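Local coordinates for mandelate racemase/muconate lactonizing enzyme family protein (Bradyrhizobium sp. ORS 278, PDB 3TOY) that is a member of the enolase superfamily whose specific function is not established, with a bound calcium ion in its barrel domain, at residues 109-112 against 118-121; 277-282 against 289-294; 322-327 against 352-357. All blocks are in the same frame, centred on the assembly; numbering follows the deposited sequence.

In the fold
The three contacts follow one another along the chain. Contact 1 falls within the N-terminal family domain, whereas contacts 2 and 3 lie in the barrel-forming C-terminal one. Contacts 1 and 2 have centres 18 Å apart without touching, yet both reach the second subunit of the eight-chain assembly. Contacts 2 and 3, with centres 22 Å apart on opposite sides of the chain's centre, do meet, where Ile322 packs on Asp294. Asp219, Glu245 and Glu271 of the barrel domain hold a calcium ion. The side chains of Pro293 in contact 2 and Pro324 in contact 3 lie about 11 Å and 13 Å from a bound calcium ion, and Ile291 of contact 2 about 11 Å from a bound o-acetaldehydyl-hexaethylene glycol.

Contact 1: 109-112 against 118-121; sequences AMDA and GWQG
Two first torsions bring Asp111 and Trp119 face to face. In Asp111, CG stands anti to the backbone N (chi1 -165°), which carries the carboxylate off the helix over the indole; in Trp119, chi1 of 68° sets CG between its own backbone N and carbonyl carbon, and the ring reaches back toward the helix. The two flat groups are almost parallel, their planes 9° apart, so the carboxylate lies over the six-membered part of the indole instead of pointing an oxygen into it. Asp111 CG sits 3.5 Å from Trp119 CH2, and Asp111 OD1 is 3.6 Å from Trp119 CZ2, offset toward the rim of the ring. The aspartate backbone joins in, with CA of Asp111 3.5 Å from CZ3 of Trp119. This is a helix packed against the connection that follows it: segment 109-112 belongs to helix 103-113, whereas the loop segment 118-121 leads to helix 122-142, all within the N-terminal family domain. A carboxylate laid on an indole face would probably be unfavourable by itself, but Arg115 forms a salt bridge with Asp111 OD1 and a cation-pi contact with Trp119, and probably offsets the negative charge. Phe275 stacks on the same indole. Met110 is at the margin, its backbone O 4.2 Å from Trp119 CE3, while its side chain runs to Val127, Leu130 and Phe134 of helix 122-142. Gln120 NE2 lies at the indole edge, in plane, and donates to Glu251 of the second subunit.

Contact 2: 277-282 against 289-294; sequences RGFAEA and DFIMPD
Phe279 carries the helix side of the contact, its ring meeting Ile291 and Pro293 through the adjacent carbons CD1, CE1 and CZ. With CG anti to the carbonyl carbon and beside the backbone N (chi1 -80°), the phenyl group extends from the helix so that these three carbons lie nearest the other segment. Ile291 CD1 comes within 3.9 Å of Phe279 CD1. The isoleucine holds CG1 between its backbone N and carbonyl carbon (chi1 57°), and from there the extended chi2 of 174° sends CD1 to the phenyl ring. Farther round the ring, Phe279 CZ is 3.5 Å from CB of Pro293. Pro293 CG lies 3.8 Å from Phe279 CE1. Both aliphatic groups approach the ring obliquely. The segments come from the helix and the short second strand, with its continuation, of a beta-alpha-beta unit made of strand 267-269, helix 275-285 and strand 290-291, part of the enolase-type barrel; Pro293 lies just beyond the short strand. Val307 of helix 300-314 packs on both Phe279 and Ile291, and Trp273 meets the phenyl edge-to-face. Arg277, on the same helix, reaches Asp312 O and Ala313 O of the third subunit.

Contact 3: 322-327 against 352-357; sequences ILPEAS and EPLRVI
Leu354 meets Pro324 through both of its methyl groups. Leu354 CD2 is 3.7 Å from both CG and CB of Pro324. The second methyl, CD1 of Leu354, is 3.9 Å from Pro324 CB. The leucine branch crosses the proline at about a right angle. It gets there because chi1 of -178° swings CG opposite the backbone N, extending the side chain from the loop toward the first turn of the helix. Beside this apolar patch a polar link is made through water. One water molecule donates to Glu325 OE2 at 2.7 Å and accepts from the backbone N of Leu354 at 2.8 Å, tying the carboxylate to the loop backbone. The other carboxylate oxygen, Glu325 OE1, is hydrogen-bonded to Tyr73 OH, so the two oxygens have different partners and the rotation of the group is restrained. Tyr73 also packs on Pro324, so one tyrosine contacts both residues of the helix that meet the loop. One residue before Pro324, Leu323 is the N-cap of the short helix, and Leu323 O accepts from Ser327 N at 2.9 Å in the first helical turn. The start of helix 324-330 packs against both strand 69-75 of the N-terminal sheet, through Tyr73, and the loop joining strands 340-342 and 360-361, with Leu340 packing on Pro324 and with Val342 and Val361 packing on Leu354.

Contact 1: 109-112 against 118-121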
loop_
_atom_site.group_PDB
_atom_site.type_symbol
_atom_site.label_atom_id
_atom_site.label_comp_id
_atom_site.label_asym_id
_atom_site.label_seq_id
_atom_site.Cartn_x
_atom_site.Cartn_y
_atom_site.Cartn_z
ATOM N N ALA A 109 12.051 30.233 -19.483
ATOM C CA ALA A 109 11.231 31.163 -20.249
ATOM C C ALA A 109 10.330 30.446 -21.253
ATOM O O ALA A 109 9.175 30.830 -21.437
ATOM C CB ALA A 109 12.118 32.215 -20.977
ATOM N N MET A 110 10.863 29.429 -21.920
ATOM C CA MET A 110 10.066 28.638 -22.867
ATOM C C MET A 110 9.000 27.854 -22.110
ATOM O O MET A 110 7.892 27.661 -22.607
ATOM C CB MET A 110 10.964 27.713 -23.697
ATOM C CG MET A 110 11.674 28.449 -24.852
ATOM S SD MET A 110 12.777 27.435 -25.876
ATOM C CE MET A 110 14.038 26.797 -24.725
ATOM N N ASP A 111 9.330 27.414 -20.897
ATOM C CA ASP A 111 8.333 26.717 -20.079
ATOM C C ASP A 111 7.131 27.628 -19.828
ATOM O O ASP A 111 5.988 27.246 -20.059
ATOM C CB ASP A 111 8.923 26.263 -18.751
ATOM C CG ASP A 111 8.042 25.241 -18.044
ATOM O OD1 ASP A 111 6.951 24.942 -18.551
ATOM O OD2 ASP A 111 8.457 24.716 -17.002
ATOM N N ALA A 112 7.391 28.831 -19.334
ATOM C CA ALA A 112 6.310 29.768 -19.019
ATOM C C ALA A 112 5.527 30.138 -20.272
ATOM O O ALA A 112 4.311 30.309 -20.240
ATOM C CB ALA A 112 6.861 31.011 -18.367
ATOM N N GLY A 118 0.574 24.149 -23.946
ATOM C CA GLY A 118 1.179 22.818 -23.739
ATOM C C GLY A 118 2.479 22.667 -24.526
ATOM O O GLY A 118 2.546 23.072 -25.689
ATOM N N TRP A 119 3.530 22.116 -23.914
ATOM C CA TRP A 119 4.754 21.872 -24.679
ATOM C C TRP A 119 5.040 20.409 -25.014
ATOM O O TRP A 119 6.089 20.082 -25.566
ATOM C CB TRP A 119 5.970 22.583 -24.073
ATOM C CG TRP A 119 6.462 22.080 -22.722
ATOM C CD1 TRP A 119 5.902 21.093 -21.925
ATOM C CD2 TRP A 119 7.616 22.557 -22.019
ATOM N NE1 TRP A 119 6.658 20.945 -20.771
ATOM C CE2 TRP A 119 7.707 21.830 -20.806
ATOM C CE3 TRP A 119 8.579 23.538 -22.296
ATOM C CZ2 TRP A 119 8.725 22.057 -19.878
ATOM C CZ3 TRP A 119 9.595 23.755 -21.383
ATOM C CH2 TRP A 119 9.662 23.016 -20.186
ATOM N N GLN A 120 4.098 19.517 -24.743
ATOM C CA GLN A 120 4.223 18.176 -25.298
ATOM C C GLN A 120 4.066 18.242 -26.816
ATOM O O GLN A 120 3.375 19.122 -27.319
ATOM C CB GLN A 120 3.148 17.230 -24.753
ATOM C CG GLN A 120 3.308 16.930 -23.297
ATOM C CD GLN A 120 2.781 18.043 -22.425
ATOM O OE1 GLN A 120 1.698 18.595 -22.670
ATOM N NE2 GLN A 120 3.555 18.400 -21.407
ATOM N N GLY A 121 4.709 17.318 -27.527
ATOM C CA GLY A 121 4.506 17.176 -28.975
ATOM C C GLY A 121 5.449 18.102 -29.741
ATOM O O GLY A 121 6.571 18.373 -29.299
#

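Contact 2: 277-282 against 289-294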
loop_
_atom_site.group_PDB
_atom_site.type_symbol
_atom_site.label_atom_id
_atom_site.label_comp_id
_atom_site.label_asym_id
_atom_site.label_seq_id
_atom_site.Cartn_x
_atom_site.Cartn_y
_atom_site.Cartn_z
ATOM N N ARG A 277 9.328 16.135 -16.195
ATOM C CA ARG A 277 8.096 15.708 -15.475
ATOM C C ARG A 277 7.531 14.423 -16.033
ATOM O O ARG A 277 7.025 13.589 -15.279
ATOM C CB ARG A 277 7.017 16.793 -15.457
ATOM C CG ARG A 277 5.687 16.352 -14.739
ATOM C CD ARG A 277 5.930 16.109 -13.242
ATOM N NE ARG A 277 6.484 17.306 -12.625
ATOM C CZ ARG A 277 7.236 17.320 -11.520
ATOM N NH1 ARG A 277 7.484 16.197 -10.864
ATOM N NH2 ARG A 277 7.718 18.467 -11.059
ATOM N N GLY A 278 7.596 14.254 -17.353
ATOM C CA GLY A 278 7.116 13.024 -17.988
ATOM C C GLY A 278 7.868 11.817 -17.454
ATOM O O GLY A 278 7.283 10.751 -17.241
ATOM N N PHE A 279 9.173 11.983 -17.245
ATOM C CA PHE A 279 9.963 10.918 -16.635
ATOM C C PHE A 279 9.620 10.720 -15.169
ATOM O O PHE A 279 9.548 9.569 -14.714
ATOM C CB PHE A 279 11.461 11.153 -16.853
ATOM C CG PHE A 279 11.875 10.738 -18.218
ATOM C CD1 PHE A 279 12.279 9.444 -18.440
ATOM C CD2 PHE A 279 11.701 11.600 -19.310
ATOM C CE1 PHE A 279 12.578 9.002 -19.718
ATOM C CE2 PHE A 279 12.011 11.166 -20.610
ATOM C CZ PHE A 279 12.441 9.868 -20.817
ATOM N N ALA A 280 9.421 11.814 -14.435
ATOM C CA ALA A 280 9.064 11.680 -13.004
ATOM C C ALA A 280 7.773 10.874 -12.813
ATOM O O ALA A 280 7.708 9.999 -11.932
ATOM C CB ALA A 280 8.951 13.054 -12.289
ATOM N N GLU A 281 6.751 11.152 -13.611
ATOM C CA GLU A 281 5.512 10.347 -13.536
ATOM C C GLU A 281 5.691 8.880 -13.953
ATOM O O GLU A 281 5.120 7.953 -13.317
ATOM C CB GLU A 281 4.362 10.983 -14.329
ATOM C CG GLU A 281 3.950 12.405 -13.849
ATOM C CD GLU A 281 3.540 12.478 -12.365
ATOM O OE1 GLU A 281 3.201 11.440 -11.743
ATOM O OE2 GLU A 281 3.564 13.593 -11.806
ATOM N N ALA A 282 6.450 8.642 -15.015
ATOM C CA ALA A 282 6.754 7.259 -15.416
ATOM C C ALA A 282 7.471 6.477 -14.327
ATOM O O ALA A 282 7.165 5.313 -14.084
ATOM C CB ALA A 282 7.577 7.226 -16.724
ATOM N N ASP A 289 12.231 -0.829 -16.254
ATOM C CA ASP A 289 13.476 -1.146 -15.579
ATOM C C ASP A 289 14.589 -0.277 -16.049
ATOM O O ASP A 289 15.463 0.064 -15.259
ATOM C CB ASP A 289 13.868 -2.607 -15.845
ATOM C CG ASP A 289 12.804 -3.558 -15.357
ATOM O OD1 ASP A 289 12.615 -3.611 -14.127
ATOM O OD2 ASP A 289 12.132 -4.217 -16.168
ATOM N N PHE A 290 14.561 0.043 -17.349
ATOM C CA PHE A 290 15.573 0.876 -17.990
ATOM C C PHE A 290 14.817 2.069 -18.600
ATOM O O PHE A 290 13.614 1.969 -18.886
ATOM C CB PHE A 290 16.210 0.116 -19.176
ATOM C CG PHE A 290 16.974 -1.153 -18.791
ATOM C CD1 PHE A 290 17.452 -1.346 -17.501
ATOM C CD2 PHE A 290 17.247 -2.118 -19.754
ATOM C CE1 PHE A 290 18.171 -2.500 -17.194
ATOM C CE2 PHE A 290 17.976 -3.265 -19.448
ATOM C CZ PHE A 290 18.443 -3.438 -18.176
ATOM N N ILE A 291 15.523 3.172 -18.876
ATOM C CA ILE A 291 14.920 4.253 -19.655
ATOM C C ILE A 291 15.905 4.670 -20.747
ATOM O O ILE A 291 17.101 4.479 -20.597
ATOM C CB ILE A 291 14.543 5.531 -18.808
ATOM C CG1 ILE A 291 15.763 6.105 -18.079
ATOM C CG2 ILE A 291 13.354 5.192 -17.825
ATOM C CD1 ILE A 291 15.462 7.411 -17.377
ATOM N N MET A 292 15.366 5.259 -21.804
ATOM C CA MET A 292 16.170 5.821 -22.892
ATOM C C MET A 292 15.532 7.116 -23.409
ATOM O O MET A 292 14.806 7.105 -24.420
ATOM C CB MET A 292 16.323 4.803 -24.038
ATOM C CG MET A 292 15.042 4.138 -24.520
ATOM S SD MET A 292 15.370 2.845 -25.759
ATOM C CE MET A 292 15.649 3.852 -27.262
ATOM N N PRO A 293 15.766 8.228 -22.701
ATOM C CA PRO A 293 15.181 9.486 -23.163
ATOM C C PRO A 293 15.707 9.857 -24.562
ATOM O O PRO A 293 16.801 9.429 -24.941
ATOM C CB PRO A 293 15.655 10.508 -22.129
ATOM C CG PRO A 293 16.086 9.696 -20.922
ATOM C CD PRO A 293 16.544 8.380 -21.453
ATOM N N ASP A 294 14.889 10.604 -25.297
ATOM C CA ASP A 294 15.253 11.225 -26.576
ATOM C C ASP A 294 15.543 12.689 -26.277
ATOM O O ASP A 294 14.712 13.396 -25.679
ATOM C CB ASP A 294 14.048 11.108 -27.521
ATOM C CG ASP A 294 14.354 11.582 -28.945
ATOM O OD1 ASP A 294 15.077 12.602 -29.099
ATOM O OD2 ASP A 294 13.862 10.925 -29.884
#

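Contact 3: 322-327 against 352-357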
loop_
_atom_site.group_PDB
_atom_site.type_symbol
_atom_site.label_atom_id
_atom_site.label_comp_id
_atom_site.label_asym_id
_atom_site.label_seq_id
_atom_site.Cartn_x
_atom_site.Cartn_y
_atom_site.Cartn_z
ATOM N N ILE A 322 18.339 7.562 -30.333
ATOM C CA ILE A 322 18.916 8.212 -31.514
ATOM C C ILE A 322 19.684 9.501 -31.199
ATOM O O ILE A 322 20.294 9.616 -30.135
ATOM C CB ILE A 322 17.870 8.381 -32.644
ATOM C CG1 ILE A 322 16.776 9.368 -32.234
ATOM C CG2 ILE A 322 17.317 7.036 -33.034
ATOM C CD1 ILE A 322 15.703 9.554 -33.289
ATOM N N LEU A 323 19.741 10.445 -32.138
ATOM C CA LEU A 323 20.622 11.620 -31.935
ATOM C C LEU A 323 21.952 11.221 -31.269
ATOM O O LEU A 323 22.329 11.751 -30.206
ATOM C CB LEU A 323 19.908 12.717 -31.118
ATOM C CG LEU A 323 19.014 13.708 -31.894
ATOM C CD1 LEU A 323 17.800 13.024 -32.523
ATOM C CD2 LEU A 323 18.583 14.886 -31.037
ATOM N N PRO A 324 22.682 10.291 -31.895
ATOM C CA PRO A 324 23.898 9.754 -31.276
ATOM C C PRO A 324 24.982 10.795 -31.073
ATOM O O PRO A 324 25.788 10.673 -30.148
ATOM C CB PRO A 324 24.371 8.685 -32.267
ATOM C CG PRO A 324 23.713 9.026 -33.541
ATOM C CD PRO A 324 22.410 9.679 -33.206
ATOM N N GLU A 325 25.021 11.821 -31.914
ATOM C CA GLU A 325 26.090 12.817 -31.763
ATOM C C GLU A 325 25.995 13.588 -30.449
ATOM O O GLU A 325 26.998 13.769 -29.724
ATOM C CB GLU A 325 26.106 13.773 -32.969
ATOM C CG GLU A 325 26.200 13.031 -34.312
ATOM C CD GLU A 325 24.837 12.620 -34.889
ATOM O OE1 GLU A 325 23.783 12.896 -34.262
ATOM O OE2 GLU A 325 24.820 12.018 -35.980
ATOM N N ALA A 326 24.798 14.077 -30.152
ATOM C CA ALA A 326 24.577 14.870 -28.961
ATOM C C ALA A 326 24.505 13.925 -27.751
ATOM O O ALA A 326 24.943 14.276 -26.670
ATOM C CB ALA A 326 23.295 15.681 -29.086
ATOM N N SER A 327 23.959 12.731 -27.958
ATOM C CA SER A 327 23.875 11.755 -26.858
ATOM C C SER A 327 25.241 11.419 -26.286
ATOM O O SER A 327 25.398 11.205 -25.085
ATOM C CB SER A 327 23.164 10.489 -27.323
ATOM O OG SER A 327 21.816 10.778 -27.630
ATOM N N GLU A 352 31.188 16.260 -40.061
ATOM C CA GLU A 352 31.898 15.177 -39.396
ATOM C C GLU A 352 30.923 14.128 -38.869
ATOM O O GLU A 352 30.476 14.197 -37.722
ATOM C CB GLU A 352 32.798 15.732 -38.297
ATOM C CG GLU A 352 34.186 16.099 -38.823
ATOM C CD GLU A 352 34.884 17.152 -37.989
ATOM O OE1 GLU A 352 34.262 17.677 -37.044
ATOM O OE2 GLU A 352 36.057 17.461 -38.289
ATOM N N PRO A 353 30.572 13.166 -39.726
ATOM C CA PRO A 353 29.612 12.123 -39.399
ATOM C C PRO A 353 30.052 11.284 -38.199
ATOM O O PRO A 353 31.244 11.180 -37.896
ATOM C CB PRO A 353 29.585 11.262 -40.666
ATOM C CG PRO A 353 29.991 12.208 -41.767
ATOM C CD PRO A 353 31.023 13.089 -41.128
ATOM N N LEU A 354 29.076 10.682 -37.527
ATOM C CA LEU A 354 29.332 9.811 -36.395
ATOM C C LEU A 354 30.319 8.717 -36.745
ATOM O O LEU A 354 30.229 8.110 -37.801
ATOM C CB LEU A 354 28.010 9.168 -35.945
ATOM C CG LEU A 354 28.035 8.242 -34.716
ATOM C CD1 LEU A 354 28.108 9.062 -33.440
ATOM C CD2 LEU A 354 26.781 7.396 -34.720
ATOM N N ARG A 355 31.259 8.460 -35.848
ATOM C CA ARG A 355 32.164 7.324 -35.989
ATOM C C ARG A 355 31.978 6.305 -34.860
ATOM O O ARG A 355 31.881 6.677 -33.695
ATOM C CB ARG A 355 33.620 7.814 -36.000
ATOM C CG ARG A 355 34.079 8.333 -37.369
ATOM C CD ARG A 355 35.476 8.955 -37.337
ATOM N NE ARG A 355 35.435 10.420 -37.301
ATOM C CZ ARG A 355 34.909 11.184 -38.260
ATOM N NH1 ARG A 355 34.352 10.632 -39.334
ATOM N NH2 ARG A 355 34.921 12.507 -38.141
ATOM N N VAL A 356 31.941 5.026 -35.219
ATOM C CA VAL A 356 31.884 3.933 -34.248
ATOM C C VAL A 356 33.192 3.153 -34.265
ATOM O O VAL A 356 33.589 2.622 -35.299
ATOM C CB VAL A 356 30.749 2.967 -34.588
ATOM C CG1 VAL A 356 30.694 1.821 -33.583
ATOM C CG2 VAL A 356 29.443 3.721 -34.628
ATOM N N ILE A 357 33.855 3.082 -33.116
ATOM C CA ILE A 357 35.120 2.355 -32.999
ATOM C C ILE A 357 35.055 1.266 -31.916
ATOM O O ILE A 357 34.870 1.561 -30.717
ATOM C CB ILE A 357 36.289 3.331 -32.681
ATOM C CG1 ILE A 357 36.347 4.457 -33.725
ATOM C CG2 ILE A 357 37.623 2.578 -32.566
ATOM C CD1 ILE A 357 37.416 5.496 -33.433
HETATM O O HOH W 1 26.393 11.262 -38.039
#